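Long-range contact in sensory box/GGDEF domain protein (Colwellia psychrerythraea, PDB 3LYX), which probably senses a signal through this N-terminal PAS domain and passes it to a GGDEF domain, the type that makes cyclic di-GMP: residues Y15-G27 and Y106-I118. Numbering follows the deposited sequence.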
loop_
_atom_site.group_PDB
_atom_site.type_symbol
_atom_site.label_atom_id
_atom_site.label_comp_id
_atom_site.label_asym_id
_atom_site.label_seq_id
_atom_site.Cartn_x
_atom_site.Cartn_y
_atom_site.Cartn_z
ATOM N N TYR B 15 0.291 -6.556 -2.070
ATOM C CA TYR B 15 -0.691 -6.949 -1.062
ATOM C C TYR B 15 -1.595 -5.819 -0.584
ATOM O O TYR B 15 -2.649 -6.072 -0.019
ATOM C CB TYR B 15 0.015 -7.596 0.128
ATOM C CG TYR B 15 0.616 -8.932 -0.228
ATOM C CD1 TYR B 15 -0.199 -10.031 -0.487
ATOM C CD2 TYR B 15 1.993 -9.092 -0.333
ATOM C CE1 TYR B 15 0.340 -11.258 -0.838
ATOM C CE2 TYR B 15 2.543 -10.316 -0.685
ATOM C CZ TYR B 15 1.708 -11.397 -0.933
ATOM O OH TYR B 15 2.240 -12.625 -1.250
ATOM N N VAL B 16 -1.192 -4.573 -0.812
ATOM C CA VAL B 16 -2.012 -3.443 -0.390
ATOM C C VAL B 16 -3.260 -3.286 -1.268
ATOM O O VAL B 16 -3.304 -3.774 -2.399
ATOM C CB VAL B 16 -1.196 -2.122 -0.421
ATOM C CG1 VAL B 16 -0.022 -2.210 0.555
ATOM C CG2 VAL B 16 -0.686 -1.849 -1.846
ATOM N N PHE B 17 -4.276 -2.614 -0.740
ATOM C CA PHE B 17 -5.507 -2.390 -1.485
ATOM C C PHE B 17 -5.296 -1.189 -2.399
ATOM O O PHE B 17 -5.990 -1.019 -3.400
ATOM C CB PHE B 17 -6.663 -2.116 -0.527
ATOM C CG PHE B 17 -7.961 -1.789 -1.215
ATOM C CD1 PHE B 17 -8.550 -2.697 -2.095
ATOM C CD2 PHE B 17 -8.604 -0.576 -0.971
ATOM C CE1 PHE B 17 -9.769 -2.402 -2.725
ATOM C CE2 PHE B 17 -9.819 -0.270 -1.592
ATOM C CZ PHE B 17 -10.404 -1.188 -2.473
ATOM N N ASP B 18 -4.340 -0.350 -2.022
ATOM C CA ASP B 18 -3.984 0.831 -2.795
ATOM C C ASP B 18 -3.501 0.437 -4.185
ATOM O O ASP B 18 -2.748 -0.517 -4.332
ATOM C CB ASP B 18 -2.851 1.579 -2.096
ATOM C CG ASP B 18 -3.252 2.098 -0.737
ATOM O OD1 ASP B 18 -3.570 3.306 -0.653
ATOM O OD2 ASP B 18 -3.255 1.293 0.236
ATOM N N ALA B 19 -3.925 1.177 -5.200
ATOM C CA ALA B 19 -3.471 0.908 -6.561
ATOM C C ALA B 19 -2.219 1.755 -6.776
ATOM O O ALA B 19 -2.284 2.993 -6.823
ATOM C CB ALA B 19 -4.548 1.298 -7.554
ATOM N N ILE B 20 -1.074 1.089 -6.873
ATOM C CA ILE B 20 0.193 1.771 -7.091
ATOM C C ILE B 20 0.526 1.746 -8.582
ATOM O O ILE B 20 0.465 0.693 -9.219
ATOM C CB ILE B 20 1.359 1.074 -6.342
ATOM C CG1 ILE B 20 1.041 0.951 -4.845
ATOM C CG2 ILE B 20 2.652 1.864 -6.537
ATOM C CD1 ILE B 20 0.809 2.277 -4.164
ATOM N N VAL B 21 0.862 2.905 -9.139
ATOM C CA VAL B 21 1.241 2.989 -10.547
ATOM C C VAL B 21 2.510 3.817 -10.623
ATOM O O VAL B 21 2.502 5.016 -10.323
ATOM C CB VAL B 21 0.151 3.664 -11.408
ATOM C CG1 VAL B 21 0.581 3.690 -12.876
ATOM C CG2 VAL B 21 -1.162 2.921 -11.259
ATOM N N VAL B 22 3.600 3.164 -11.006
ATOM C CA VAL B 22 4.892 3.819 -11.128
ATOM C C VAL B 22 5.152 4.121 -12.605
ATOM O O VAL B 22 5.014 3.234 -13.443
ATOM C CB VAL B 22 6.000 2.909 -10.593
ATOM C CG1 VAL B 22 7.328 3.643 -10.596
ATOM C CG2 VAL B 22 5.639 2.428 -9.186
ATOM N N THR B 23 5.530 5.363 -12.916
ATOM C CA THR B 23 5.789 5.772 -14.301
ATOM C C THR B 23 7.168 6.381 -14.510
ATOM O O THR B 23 7.845 6.756 -13.548
ATOM C CB THR B 23 4.768 6.831 -14.780
ATOM O OG1 THR B 23 4.800 7.952 -13.889
ATOM C CG2 THR B 23 3.359 6.257 -14.823
ATOM N N ASP B 24 7.586 6.480 -15.772
ATOM C CA ASP B 24 8.875 7.085 -16.072
ATOM C C ASP B 24 8.659 8.569 -16.308
ATOM O O ASP B 24 7.540 9.065 -16.174
ATOM C CB ASP B 24 9.556 6.443 -17.298
ATOM C CG ASP B 24 8.734 6.562 -18.585
ATOM O OD1 ASP B 24 7.876 7.467 -18.699
ATOM O OD2 ASP B 24 8.969 5.740 -19.497
ATOM N N LEU B 25 9.732 9.274 -16.647
ATOM C CA LEU B 25 9.663 10.707 -16.882
ATOM C C LEU B 25 8.656 11.095 -17.937
ATOM O O LEU B 25 8.208 12.239 -17.972
ATOM C CB LEU B 25 11.026 11.247 -17.297
ATOM C CG LEU B 25 12.070 11.351 -16.192
ATOM C CD1 LEU B 25 13.347 11.958 -16.771
ATOM C CD2 LEU B 25 11.524 12.216 -15.057
ATOM N N GLN B 26 8.295 10.146 -18.794
ATOM C CA GLN B 26 7.340 10.431 -19.851
ATOM C C GLN B 26 5.950 9.837 -19.655
ATOM O O GLN B 26 5.166 9.753 -20.599
ATOM C CB GLN B 26 7.928 9.992 -21.180
ATOM C CG GLN B 26 9.315 10.572 -21.384
ATOM C CD GLN B 26 9.738 10.579 -22.826
ATOM O OE1 GLN B 26 9.739 9.541 -23.485
ATOM N NE2 GLN B 26 10.104 11.754 -23.332
ATOM N N GLY B 27 5.650 9.420 -18.430
ATOM C CA GLY B 27 4.335 8.880 -18.136
ATOM C C GLY B 27 4.009 7.475 -18.606
ATOM O O GLY B 27 2.833 7.120 -18.717
ATOM N N TYR B 106 20.206 11.471 -7.236
ATOM C CA TYR B 106 19.370 12.565 -6.740
ATOM C C TYR B 106 18.661 13.348 -7.840
ATOM O O TYR B 106 18.354 14.537 -7.687
ATOM C CB TYR B 106 20.218 13.489 -5.857
ATOM C CG TYR B 106 20.605 12.805 -4.564
ATOM C CD1 TYR B 106 19.688 12.696 -3.518
ATOM C CD2 TYR B 106 21.825 12.140 -4.439
ATOM C CE1 TYR B 106 19.964 11.929 -2.394
ATOM C CE2 TYR B 106 22.111 11.371 -3.321
ATOM C CZ TYR B 106 21.171 11.261 -2.303
ATOM O OH TYR B 106 21.407 10.428 -1.228
ATOM N N GLN B 107 18.386 12.655 -8.943
ATOM C CA GLN B 107 17.701 13.230 -10.098
ATOM C C GLN B 107 16.368 12.499 -10.274
ATOM O O GLN B 107 16.278 11.300 -10.024
ATOM C CB GLN B 107 18.540 13.035 -11.366
ATOM C CG GLN B 107 18.379 11.653 -12.012
ATOM C CD GLN B 107 19.090 10.538 -11.263
ATOM O OE1 GLN B 107 19.085 10.492 -10.035
ATOM N NE2 GLN B 107 19.691 9.619 -12.010
ATOM N N MET B 108 15.343 13.216 -10.717
ATOM C CA MET B 108 14.028 12.613 -10.916
ATOM C C MET B 108 14.054 11.654 -12.114
ATOM O O MET B 108 14.558 12.006 -13.180
ATOM C CB MET B 108 12.993 13.727 -11.132
ATOM C CG MET B 108 11.551 13.258 -11.278
ATOM S SD MET B 108 10.378 14.635 -11.442
ATOM C CE MET B 108 10.252 14.721 -13.210
ATOM N N VAL B 109 13.520 10.446 -11.937
ATOM C CA VAL B 109 13.480 9.458 -13.019
ATOM C C VAL B 109 12.050 9.030 -13.339
ATOM O O VAL B 109 11.818 8.108 -14.127
ATOM C CB VAL B 109 14.304 8.193 -12.674
ATOM C CG1 VAL B 109 15.787 8.556 -12.563
ATOM C CG2 VAL B 109 13.797 7.573 -11.362
ATOM N N GLY B 110 11.087 9.703 -12.728
ATOM C CA GLY B 110 9.708 9.360 -12.984
ATOM C C GLY B 110 8.816 9.747 -11.833
ATOM O O GLY B 110 9.136 10.660 -11.069
ATOM N N ALA B 111 7.704 9.035 -11.700
ATOM C CA ALA B 111 6.747 9.320 -10.648
ATOM C C ALA B 111 6.116 8.078 -10.030
ATOM O O ALA B 111 6.114 6.982 -10.614
ATOM C CB ALA B 111 5.647 10.231 -11.189
ATOM N N LEU B 112 5.563 8.290 -8.842
ATOM C CA LEU B 112 4.881 7.262 -8.072
ATOM C C LEU B 112 3.445 7.732 -7.885
ATOM O O LEU B 112 3.206 8.817 -7.352
ATOM C CB LEU B 112 5.557 7.090 -6.706
ATOM C CG LEU B 112 4.940 6.090 -5.711
ATOM C CD1 LEU B 112 5.148 4.665 -6.200
ATOM C CD2 LEU B 112 5.602 6.257 -4.345
ATOM N N GLY B 113 2.493 6.933 -8.350
ATOM C CA GLY B 113 1.098 7.289 -8.193
ATOM C C GLY B 113 0.387 6.338 -7.237
ATOM O O GLY B 113 0.597 5.125 -7.306
ATOM N N ILE B 114 -0.427 6.888 -6.339
ATOM C CA ILE B 114 -1.204 6.097 -5.373
ATOM C C ILE B 114 -2.667 6.440 -5.648
ATOM O O ILE B 114 -3.036 7.615 -5.695
ATOM C CB ILE B 114 -0.861 6.466 -3.894
ATOM C CG1 ILE B 114 0.587 6.099 -3.572
ATOM C CG2 ILE B 114 -1.784 5.693 -2.935
ATOM C CD1 ILE B 114 1.605 6.824 -4.397
ATOM N N ASN B 115 -3.508 5.429 -5.820
ATOM C CA ASN B 115 -4.898 5.694 -6.157
ATOM C C ASN B 115 -5.909 4.847 -5.378
ATOM O O ASN B 115 -5.604 3.729 -4.966
ATOM C CB ASN B 115 -5.080 5.462 -7.664
ATOM C CG ASN B 115 -4.101 6.271 -8.505
ATOM O OD1 ASN B 115 -4.392 7.402 -8.900
ATOM N ND2 ASN B 115 -2.930 5.701 -8.767
ATOM N N ARG B 116 -7.114 5.393 -5.201
ATOM C CA ARG B 116 -8.203 4.716 -4.493
ATOM C C ARG B 116 -9.571 5.095 -5.061
ATOM O O ARG B 116 -9.886 6.274 -5.232
ATOM C CB ARG B 116 -8.190 5.061 -2.999
ATOM C CG ARG B 116 -7.143 4.322 -2.173
ATOM C CD ARG B 116 -7.163 4.813 -0.735
ATOM N NE ARG B 116 -6.831 6.233 -0.648
ATOM C CZ ARG B 116 -5.600 6.728 -0.765
ATOM N NH1 ARG B 116 -4.565 5.921 -0.968
ATOM N NH2 ARG B 116 -5.402 8.036 -0.688
ATOM N N ASP B 117 -10.386 4.085 -5.333
ATOM C CA ASP B 117 -11.722 4.294 -5.868
ATOM C C ASP B 117 -12.564 5.132 -4.916
ATOM O O ASP B 117 -12.585 4.892 -3.710
ATOM C CB ASP B 117 -12.413 2.950 -6.114
ATOM C CG ASP B 117 -13.900 3.100 -6.355
ATOM O OD1 ASP B 117 -14.293 4.038 -7.082
ATOM O OD2 ASP B 117 -14.678 2.279 -5.822
ATOM N N ILE B 118 -13.261 6.110 -5.482
ATOM C CA ILE B 118 -14.108 7.007 -4.719
ATOM C C ILE B 118 -15.448 7.170 -5.450
ATOM O O ILE B 118 -16.334 7.905 -5.003
ATOM C CB ILE B 118 -13.384 8.380 -4.544
ATOM C CG1 ILE B 118 -13.251 8.706 -3.062
ATOM C CG2 ILE B 118 -14.098 9.485 -5.310
ATOM C CD1 ILE B 118 -12.382 7.734 -2.315
HETATM O O HOH W 1 -7.460 1.382 -4.028
HETATM O O HOH W 2 3.044 7.421 -11.540
#
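Strands 19-24 and 108-117 run antiparallel, their axes 158° apart, and paired backbone bonds tie Ala19 to Asn115, Val21 to Gly113 and Thr23 to Ala111; the first pair joins Ala19 N to Asn115 O at 3.1 Å. On the face carrying Ile20, Val22, Leu112 and Ile114, Leu112 CD1 touches two branches, 3.8 Å from both Ile20 CG2 and Val22 CG2. Leu112 gets there with CG anti to the backbone N (chi1 177°). Ile20 and Ile114 lie side by side, CD1 of the former 3.9 Å from CG1 of the latter. On the opposite face, that of Ala19 and Asn115, ND2 of Asn115 gives a weak bond to Ala19 O, while its OD1 bonds Ser96. A water links Val21 O with Thr23 OG1 at 2.7 and 3.0 Å. Where strand 19-24 begins, Arg116 NH1 meets Asp18 OD1 at 2.8 Å in a salt bridge; the oxygen lies at the guanidinium edge, yet the carboxylate plane is turned 73° away. Phe17 N of the second subunit also bonds this oxygen, so the bridge adjoins the dimer interface. A leucine in place of Arg116 would probably leave the buried Asp18 carboxylate without its charged mate beside that interface. The last strand, central in a five-stranded antiparallel sheet of order 2-1-5-4-3, pairing with the first is the hallmark of the PAS fold.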